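Local structure of N-acetylglucosamine-6-phosphate deacetylase (Mycobacterium smegmatis, 6FV4) at residues 328-332 with 346-350; 250-256 with 277-283. The protein probably removes the acetyl group from N-acetylglucosamine 6-phosphate by metal-dependent hydrolysis, a step of amino-sugar metabolism. The protein carries 1 engineered substitution. All blocks are in the same frame, centred on the assembly; numbering follows the deposited sequence.

Contact 1 of 2, residues 328-332 with 346-350; sequences FRLAV and AVRQA
Phe-328, Ala-331 and Val-332 of helix 324-334 meet Ala-346, Val-347 and Ala-350 of helix 339-357 in a buried, apolar helix-helix contact within the amidohydrolase domain. The two helices follow one another in the chain and run roughly antiparallel, their N-to-C directions 139° apart and the axes of the two short segments 9.9 Å from each other at closest approach. Ala-346 sits at the centre, its methyl directed toward the other helix. It meets the Phe-328 ring obliquely, with CB 3.4 Å from CE1, and the adjoining Val-332, whose CG2 lies 3.5 Å from the same CB, a tight fit; the methyl sits in the angle between them. The phenyl ring is placed by its first torsion (chi1 -177°): with CG trans to the main-chain nitrogen, the ring leans across to the neighbouring helix although its CB does not point there. One turn after Ala-346, the methyl of Ala-350 reaches the rim of this ring close to its plane, CB to Phe-328 CD1 3.9 Å. Val-347 runs alongside Phe-328 in the same direction and brings CG2 to 3.9 Å from CE1. Within its own helix, Val-332 CG2 lies over one face of the Phe-328 ring, 4.0 Å above the plane and displaced toward the rim. Gln-349 adds a looser polar margin: its OE1 is 4.3 Å from Ala-331 CB, while its amide oxygen is hydrogen-bonded to Tyr-266 OH. Beyond the pair, Phe-328 meets the ring of Phe-68 and Val-347 rests on Val-65, so both helices are packed against strand 63-76. Small alanines facing one large aromatic side chain are how this roughly antiparallel, consecutive helix pair packs in the outer layer of an amidohydrolase (beta/alpha) barrel.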
loop_
_atom_site.group_PDB
_atom_site.type_symbol
_atom_site.label_atom_id
_atom_site.label_comp_id
_atom_site.label_asym_id
_atom_site.label_seq_id
_atom_site.Cartn_x
_atom_site.Cartn_y
_atom_site.Cartn_z
ATOM N N PHE B 328 8.085 -17.717 -7.860
ATOM C CA PHE B 328 7.541 -17.300 -9.151
ATOM C C PHE B 328 6.112 -17.812 -9.329
ATOM O O PHE B 328 5.204 -17.053 -9.693
ATOM C CB PHE B 328 8.435 -17.815 -10.282
ATOM C CG PHE B 328 8.003 -17.373 -11.672
ATOM C CD1 PHE B 328 8.390 -16.141 -12.178
ATOM C CD2 PHE B 328 7.226 -18.199 -12.470
ATOM C CE1 PHE B 328 8.009 -15.738 -13.472
ATOM C CE2 PHE B 328 6.833 -17.799 -13.751
ATOM C CZ PHE B 328 7.227 -16.566 -14.248
ATOM N N ARG B 329 5.907 -19.107 -9.091
ATOM C CA ARG B 329 4.594 -19.715 -9.275
ATOM C C ARG B 329 3.585 -19.157 -8.276
ATOM O O ARG B 329 2.425 -18.920 -8.630
ATOM C CB ARG B 329 4.734 -21.234 -9.153
ATOM C CG ARG B 329 3.493 -22.059 -9.401
ATOM C CD ARG B 329 3.836 -23.564 -9.500
ATOM N NE ARG B 329 4.828 -24.004 -8.514
ATOM C CZ ARG B 329 6.048 -24.462 -8.804
ATOM N NH1 ARG B 329 6.458 -24.556 -10.066
ATOM N NH2 ARG B 329 6.866 -24.832 -7.824
ATOM N N LEU B 330 4.013 -18.904 -7.031
ATOM C CA LEU B 330 3.119 -18.273 -6.058
ATOM C C LEU B 330 2.847 -16.812 -6.414
ATOM O O LEU B 330 1.727 -16.317 -6.237
ATOM C CB LEU B 330 3.709 -18.393 -4.650
ATOM C CG LEU B 330 3.564 -19.777 -4.010
ATOM C CD1 LEU B 330 4.305 -19.893 -2.676
ATOM C CD2 LEU B 330 2.049 -20.110 -3.846
ATOM N N ALA B 331 3.854 -16.104 -6.920
ATOM C CA ALA B 331 3.639 -14.738 -7.391
ATOM C C ALA B 331 2.577 -14.688 -8.489
ATOM O O ALA B 331 1.697 -13.819 -8.472
ATOM C CB ALA B 331 4.962 -14.146 -7.891
ATOM N N VAL B 332 2.646 -15.611 -9.456
ATOM C CA VAL B 332 1.669 -15.632 -10.546
ATOM C C VAL B 332 0.281 -15.972 -10.004
ATOM O O VAL B 332 -0.739 -15.448 -10.472
ATOM C CB VAL B 332 2.102 -16.633 -11.636
ATOM C CG1 VAL B 332 1.018 -16.755 -12.712
ATOM C CG2 VAL B 332 3.443 -16.239 -12.272
ATOM N N ALA B 346 5.367 -11.276 -12.959
ATOM C CA ALA B 346 6.270 -12.162 -12.239
ATOM C C ALA B 346 7.657 -12.175 -12.875
ATOM O O ALA B 346 8.668 -12.240 -12.166
ATOM C CB ALA B 346 5.672 -13.569 -12.185
ATOM N N VAL B 347 7.732 -12.063 -14.208
ATOM C CA VAL B 347 9.041 -12.024 -14.858
ATOM C C VAL B 347 9.795 -10.755 -14.474
ATOM O O VAL B 347 11.008 -10.784 -14.230
ATOM C CB VAL B 347 8.889 -12.167 -16.384
ATOM C CG1 VAL B 347 10.163 -11.713 -17.088
ATOM C CG2 VAL B 347 8.601 -13.598 -16.736
ATOM N N ARG B 348 9.099 -9.623 -14.397
ATOM C CA ARG B 348 9.742 -8.407 -13.900
ATOM C C ARG B 348 10.234 -8.592 -12.467
ATOM O O ARG B 348 11.361 -8.213 -12.129
ATOM C CB ARG B 348 8.767 -7.238 -13.971
ATOM C CG ARG B 348 8.749 -6.516 -15.313
ATOM C CD ARG B 348 7.432 -5.776 -15.500
ATOM N NE ARG B 348 7.553 -4.662 -16.448
ATOM C CZ ARG B 348 7.368 -4.759 -17.760
ATOM N NH1 ARG B 348 7.040 -5.925 -18.310
ATOM N NH2 ARG B 348 7.504 -3.689 -18.531
ATOM N N GLN B 349 9.397 -9.173 -11.605
ATOM C CA GLN B 349 9.754 -9.257 -10.193
ATOM C C GLN B 349 10.826 -10.304 -9.917
ATOM O O GLN B 349 11.566 -10.175 -8.933
ATOM C CB GLN B 349 8.516 -9.566 -9.362
ATOM C CG GLN B 349 7.502 -8.440 -9.383
ATOM C CD GLN B 349 6.267 -8.791 -8.613
ATOM O OE1 GLN B 349 5.951 -9.975 -8.453
ATOM N NE2 GLN B 349 5.564 -7.770 -8.106
ATOM N N ALA B 350 10.894 -11.369 -10.719
ATOM C CA ALA B 350 11.822 -12.460 -10.442
ATOM C C ALA B 350 13.090 -12.393 -11.279
ATOM O O ALA B 350 14.043 -13.129 -10.985
ATOM C CB ALA B 350 11.150 -13.817 -10.683
#

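Contact 2 of 2, residues 250-256 with 277-283; sequences VTVEMIV and RLSLITA. Engineered in segment 277-283: Ala-283 (natural residue Asp).
Strands 251-255 and 278-281 run parallel, their bonds alternating: Val-252 N to Arg-277 O (2.8 Å), then Ser-279 N to Val-252 O, Met-254 N to Ser-279 O and, weakly, Ile-281 N to Met-254 O. The second, Ser-279 N to Val-252 O, is nearly straight (172°, 2.7 Å). By the weak bond a water bridges Met-254 O, Val-256 N and Ile-281 O. At the other end Arg-277, bent at chi3 (40°), grips Val-250 O side-on in its guanidinium plane, NE at 2.8 Å and NH2 at 3.1 Å. On the face carrying Val-252 and Met-254, Met-254 CE meets Leu-278 CD1 at 4.0 Å, and helix 263-273 packs on Met-254 and Leu-278. The other face carries Glu-253, whose extended chain crosses Ile-281 at about a right angle; its OE1 accepts from the ND1 of the zinc ligand His-72 and from His-225 N, which probably fixes the orientation of the His-72 ring. Ile-255 packs CG1 on Ile-281 CD1 (3.7 Å) and CD1 on the methyl of Ala-283. Ala-283, engineered from Asp at the predicted proton donor/acceptor position, has its side chain about 4 Å from the bound zinc ion. These are the two strands of a beta-alpha-beta unit of the amidohydrolase (beta/alpha) barrel, their C-terminal ends facing the metal centre.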
loop_
_atom_site.group_PDB
_atom_site.type_symbol
_atom_site.label_atom_id
_atom_site.label_comp_id
_atom_site.label_asym_id
_atom_site.label_seq_id
_atom_site.Cartn_x
_atom_site.Cartn_y
_atom_site.Cartn_z
ATOM N N VAL B 250 13.587 3.051 -4.480
ATOM C CA VAL B 250 13.766 1.837 -3.691
ATOM C C VAL B 250 13.077 0.674 -4.383
ATOM O O VAL B 250 11.913 0.784 -4.796
ATOM C CB VAL B 250 13.219 2.016 -2.265
ATOM C CG1 VAL B 250 13.280 0.685 -1.502
ATOM C CG2 VAL B 250 13.995 3.109 -1.533
ATOM N N THR B 251 13.786 -0.445 -4.500
ATOM C CA THR B 251 13.191 -1.712 -4.899
ATOM C C THR B 251 13.060 -2.607 -3.670
ATOM O O THR B 251 14.067 -2.936 -3.030
ATOM C CB THR B 251 14.022 -2.405 -5.973
ATOM O OG1 THR B 251 14.160 -1.536 -7.104
ATOM C CG2 THR B 251 13.322 -3.688 -6.414
ATOM N N VAL B 252 11.820 -3.024 -3.350
ATOM C CA VAL B 252 11.578 -3.802 -2.139
ATOM C C VAL B 252 11.669 -5.295 -2.441
ATOM O O VAL B 252 11.193 -5.781 -3.474
ATOM C CB VAL B 252 10.228 -3.423 -1.498
ATOM C CG1 VAL B 252 10.311 -1.981 -0.968
ATOM C CG2 VAL B 252 9.053 -3.613 -2.485
ATOM N N GLU B 253 12.337 -6.019 -1.549
ATOM C CA GLU B 253 12.359 -7.473 -1.579
ATOM C C GLU B 253 11.128 -7.996 -0.869
ATOM O O GLU B 253 10.678 -7.427 0.126
ATOM C CB GLU B 253 13.596 -8.040 -0.854
ATOM C CG GLU B 253 14.954 -7.741 -1.468
ATOM C CD GLU B 253 16.095 -8.318 -0.624
ATOM O OE1 GLU B 253 15.816 -8.894 0.472
ATOM O OE2 GLU B 253 17.274 -8.197 -1.046
ATOM N N MET B 254 10.591 -9.100 -1.368
ATOM C CA MET B 254 9.553 -9.777 -0.616
ATOM C C MET B 254 9.758 -11.275 -0.756
ATOM O O MET B 254 10.012 -11.775 -1.856
ATOM C CB MET B 254 8.135 -9.346 -1.099
ATOM C CG MET B 254 7.026 -9.916 -0.266
ATOM S SD MET B 254 5.440 -9.051 -0.463
ATOM C CE MET B 254 5.875 -7.362 -0.039
ATOM N N ILE B 255 9.656 -11.990 0.363
ATOM C CA ILE B 255 9.659 -13.451 0.345
ATOM C C ILE B 255 8.209 -13.893 0.160
ATOM O O ILE B 255 7.410 -13.849 1.101
ATOM C CB ILE B 255 10.250 -14.050 1.623
ATOM C CG1 ILE B 255 11.664 -13.529 1.874
ATOM C CG2 ILE B 255 10.254 -15.567 1.515
ATOM C CD1 ILE B 255 12.140 -13.743 3.313
ATOM N N VAL B 256 7.875 -14.348 -1.045
ATOM C CA VAL B 256 6.527 -14.832 -1.334
ATOM C C VAL B 256 6.550 -16.353 -1.405
ATOM O O VAL B 256 6.422 -16.945 -2.483
ATOM C CB VAL B 256 5.994 -14.201 -2.628
ATOM C CG1 VAL B 256 4.502 -14.442 -2.773
ATOM C CG2 VAL B 256 6.266 -12.701 -2.597
ATOM N N ARG B 277 9.175 -2.196 -9.004
ATOM C CA ARG B 277 9.801 -1.842 -7.742
ATOM C C ARG B 277 9.735 -2.948 -6.698
ATOM O O ARG B 277 10.056 -2.692 -5.535
ATOM C CB ARG B 277 9.198 -0.548 -7.193
ATOM C CG ARG B 277 9.480 0.689 -8.043
ATOM C CD ARG B 277 9.129 1.955 -7.271
ATOM N NE ARG B 277 9.538 1.802 -5.885
ATOM C CZ ARG B 277 8.891 2.267 -4.818
ATOM N NH1 ARG B 277 7.757 2.957 -4.938
ATOM N NH2 ARG B 277 9.382 2.006 -3.608
ATOM N N LEU B 278 9.379 -4.171 -7.081
ATOM C CA LEU B 278 9.407 -5.310 -6.171
ATOM C C LEU B 278 10.273 -6.418 -6.746
ATOM O O LEU B 278 10.169 -6.746 -7.933
ATOM C CB LEU B 278 7.989 -5.848 -5.870
ATOM C CG LEU B 278 7.973 -6.891 -4.734
ATOM C CD1 LEU B 278 6.657 -6.790 -3.954
ATOM C CD2 LEU B 278 8.132 -8.308 -5.250
ATOM N N SER B 279 11.123 -6.994 -5.892
ATOM C CA SER B 279 11.948 -8.149 -6.216
ATOM C C SER B 279 11.466 -9.359 -5.431
ATOM O O SER B 279 11.322 -9.287 -4.206
ATOM C CB SER B 279 13.419 -7.896 -5.849
ATOM O OG SER B 279 13.962 -6.846 -6.611
ATOM N N LEU B 280 11.280 -10.479 -6.118
ATOM C CA LEU B 280 11.026 -11.748 -5.453
ATOM C C LEU B 280 12.372 -12.347 -5.066
ATOM O O LEU B 280 13.297 -12.334 -5.870
ATOM C CB LEU B 280 10.257 -12.693 -6.366
ATOM C CG LEU B 280 8.856 -12.176 -6.743
ATOM C CD1 LEU B 280 8.297 -12.959 -7.907
ATOM C CD2 LEU B 280 7.964 -12.292 -5.562
ATOM N N ILE B 281 12.488 -12.805 -3.816
ATOM C CA ILE B 281 13.682 -13.457 -3.294
ATOM C C ILE B 281 13.220 -14.712 -2.567
ATOM O O ILE B 281 12.038 -14.885 -2.252
ATOM C CB ILE B 281 14.504 -12.560 -2.334
ATOM C CG1 ILE B 281 13.660 -12.214 -1.105
ATOM C CG2 ILE B 281 15.016 -11.287 -3.037
ATOM C CD1 ILE B 281 14.446 -11.855 0.132
ATOM N N THR B 282 14.166 -15.601 -2.309
ATOM C CA THR B 282 13.860 -16.791 -1.525
ATOM C C THR B 282 14.260 -16.664 -0.067
ATOM O O THR B 282 13.583 -17.230 0.800
ATOM C CB THR B 282 14.558 -18.028 -2.113
ATOM O OG1 THR B 282 16.002 -17.876 -2.050
ATOM C CG2 THR B 282 14.104 -18.263 -3.558
ATOM N N ALA B 283 15.366 -15.958 0.209
ATOM C CA ALA B 283 16.067 -16.060 1.485
ATOM C C ALA B 283 16.297 -17.524 1.856
ATOM O O ALA B 283 16.270 -17.890 3.026
ATOM C CB ALA B 283 15.310 -15.314 2.593
HETATM O O HOH W 1 15.484 -5.572 -4.609
HETATM O O HOH W 2 9.690 -14.387 -3.138
#

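In the fold
Both contacts are buried and lie in one domain, their centres 10 Å apart. Contact 2 is barrel wall, joined by main-chain hydrogen bonds and an arginine holding one carbonyl with two nitrogens, with one face turned to the metal site; contact 1 pairs two helices laid against that wall through alkyl and aromatic carbon, away from the annotated sites. They share no element, yet they touch. At its wider turn helix 339-357 is main-chain bonded to strands 278-281 and 63-76, Gln-349 O probably accepting from Leu-280 N (2.8 Å), and Ala-331 CB packs on Leu-280 CD1. Leu-280 thus takes up both helices of contact 1 from strand 278-281 of contact 2.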